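Local coordinates for protein putative polyketide synthase (Brevibacillus brevis, PDB 5HU7) that probably catalyses the dehydration of beta-hydroxyacyl intermediates bound to an acyl carrier protein during polyketide chain assembly, as a dehydratase domain, at residues P14-N19 with R60-Q65. Sequence-based numbering, arbitrary orientation.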
# COMPACT_ATOMS: atom_id res chain seq x y z
N PRO A 14 -3.92 -1.23 12.47
CA PRO A 14 -3.62 -2.50 13.16
C PRO A 14 -4.04 -3.77 12.41
O PRO A 14 -3.36 -4.79 12.50
CB PRO A 14 -4.39 -2.35 14.49
CG PRO A 14 -4.40 -0.90 14.73
CD PRO A 14 -4.61 -0.29 13.39
N LEU A 15 -5.11 -3.70 11.63
CA LEU A 15 -5.60 -4.84 10.88
C LEU A 15 -5.28 -4.78 9.39
O LEU A 15 -5.56 -5.76 8.73
CB LEU A 15 -7.10 -4.99 11.11
CG LEU A 15 -7.53 -5.23 12.56
CD1 LEU A 15 -9.00 -5.51 12.64
CD2 LEU A 15 -6.78 -6.38 13.17
N LEU A 16 -4.74 -3.67 8.86
CA LEU A 16 -4.37 -3.54 7.43
C LEU A 16 -2.93 -3.17 7.41
O LEU A 16 -2.62 -2.01 7.58
CB LEU A 16 -5.07 -2.38 6.71
CG LEU A 16 -6.44 -2.47 6.23
CD1 LEU A 16 -6.67 -1.36 5.28
CD2 LEU A 16 -6.73 -3.82 5.56
N HIS A 17 -2.06 -4.11 7.16
CA HIS A 17 -0.64 -3.80 7.24
C HIS A 17 -0.10 -3.15 5.98
O HIS A 17 0.66 -2.19 6.07
CB HIS A 17 0.15 -5.07 7.63
CG HIS A 17 -0.35 -5.66 8.91
ND1 HIS A 17 0.03 -6.93 9.32
CD2 HIS A 17 -1.14 -5.12 9.87
CE1 HIS A 17 -0.59 -7.13 10.47
NE2 HIS A 17 -1.34 -6.08 10.81
N LYS A 18 -0.52 -3.62 4.81
CA LYS A 18 -0.00 -3.09 3.55
C LYS A 18 -1.00 -3.08 2.45
O LYS A 18 -1.85 -3.96 2.37
CB LYS A 18 1.20 -3.94 3.05
CG LYS A 18 2.51 -3.74 3.78
CD LYS A 18 3.07 -2.31 3.58
CE LYS A 18 4.53 -2.16 3.95
NZ LYS A 18 4.77 -2.36 5.41
N ASN A 19 -0.77 -2.19 1.49
CA ASN A 19 -1.56 -2.10 0.29
C ASN A 19 -0.80 -2.97 -0.69
O ASN A 19 0.35 -2.66 -0.99
CB ASN A 19 -1.64 -0.67 -0.20
CG ASN A 19 -2.49 -0.51 -1.43
OD1 ASN A 19 -2.61 -1.42 -2.24
ND2 ASN A 19 -3.11 0.62 -1.59
N ARG A 60 -13.85 -2.02 7.10
CA ARG A 60 -14.05 -0.57 7.18
C ARG A 60 -12.76 0.17 6.91
O ARG A 60 -12.76 1.19 6.24
CB ARG A 60 -14.55 -0.23 8.60
CG ARG A 60 -14.90 1.23 8.80
CD ARG A 60 -14.77 1.57 10.25
NE ARG A 60 -13.38 1.49 10.73
CZ ARG A 60 -12.43 2.41 10.56
NH1 ARG A 60 -12.70 3.54 9.91
NH2 ARG A 60 -11.21 2.22 11.05
N ALA A 61 -11.66 -0.30 7.50
CA ALA A 61 -10.35 0.29 7.31
C ALA A 61 -9.93 0.25 5.82
O ALA A 61 -9.50 1.25 5.30
CB ALA A 61 -9.33 -0.43 8.18
N ALA A 62 -10.18 -0.88 5.11
CA ALA A 62 -9.87 -1.05 3.68
C ALA A 62 -10.64 -0.09 2.81
O ALA A 62 -10.07 0.53 1.92
CB ALA A 62 -10.17 -2.47 3.24
N VAL A 63 -11.94 -0.01 3.04
CA VAL A 63 -12.82 0.91 2.31
C VAL A 63 -12.40 2.38 2.49
O VAL A 63 -12.33 3.11 1.51
CB VAL A 63 -14.27 0.62 2.76
CG1 VAL A 63 -15.19 1.79 2.49
CG2 VAL A 63 -14.77 -0.64 2.06
N LYS A 64 -12.10 2.80 3.72
CA LYS A 64 -11.64 4.17 3.97
C LYS A 64 -10.30 4.42 3.25
O LYS A 64 -10.12 5.49 2.69
CB LYS A 64 -11.53 4.43 5.49
CG LYS A 64 -11.49 5.90 5.85
CD LYS A 64 -11.22 6.14 7.34
CE LYS A 64 -11.12 7.61 7.69
NZ LYS A 64 -9.96 8.28 7.03
N GLN A 65 -9.37 3.43 3.24
CA GLN A 65 -8.09 3.56 2.50
C GLN A 65 -8.35 3.69 1.00
O GLN A 65 -7.76 4.54 0.37
CB GLN A 65 -7.15 2.35 2.74
CG GLN A 65 -6.49 2.35 4.10
CD GLN A 65 -5.48 3.44 4.25
OE1 GLN A 65 -4.68 3.72 3.36
NE2 GLN A 65 -5.44 4.07 5.42
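Leu16 provides nearly all of the loop's side of this contact, reaching onto the last turns of helix 52-65, the long helix of the first hotdog fold in this double-hotdog dehydratase. Its CG lies 4.0 Å from Ala61 CB. Beyond it, CD1 rests on the helix backbone, 3.5 Å from Ala62 N and 3.7 Å from Ala61 C. The two alanines suit this place because their short methyls leave the peptide between them accessible to a branched leucine tip; CD1 also comes within 4.2 Å of Ala62 CB. With CG anti to its carbonyl carbon (chi1 -80°), Leu16 projects its isobutyl group at the helix. Tyr28 and Val99 from the neighbouring strands, and Met58 one turn earlier in the helix, add further apolar contacts to this leucine. Behind it, His17 closes a hydrogen bond within the loop: NE2 donates to Pro14 O at 2.9 Å, the oxygen lying in the imidazole plane while NE2 approaches from above the carbonyl plane. Ser30 OG bonds to both Leu15 O and His17 N, fastening the backbone on each side of Leu16 to strand 26-32. At the exposed margin, Gln65 turns its aliphatic CG anti to the carbonyl carbon (chi1 -75°), where it meets Leu16 CD1 at 3.9 Å.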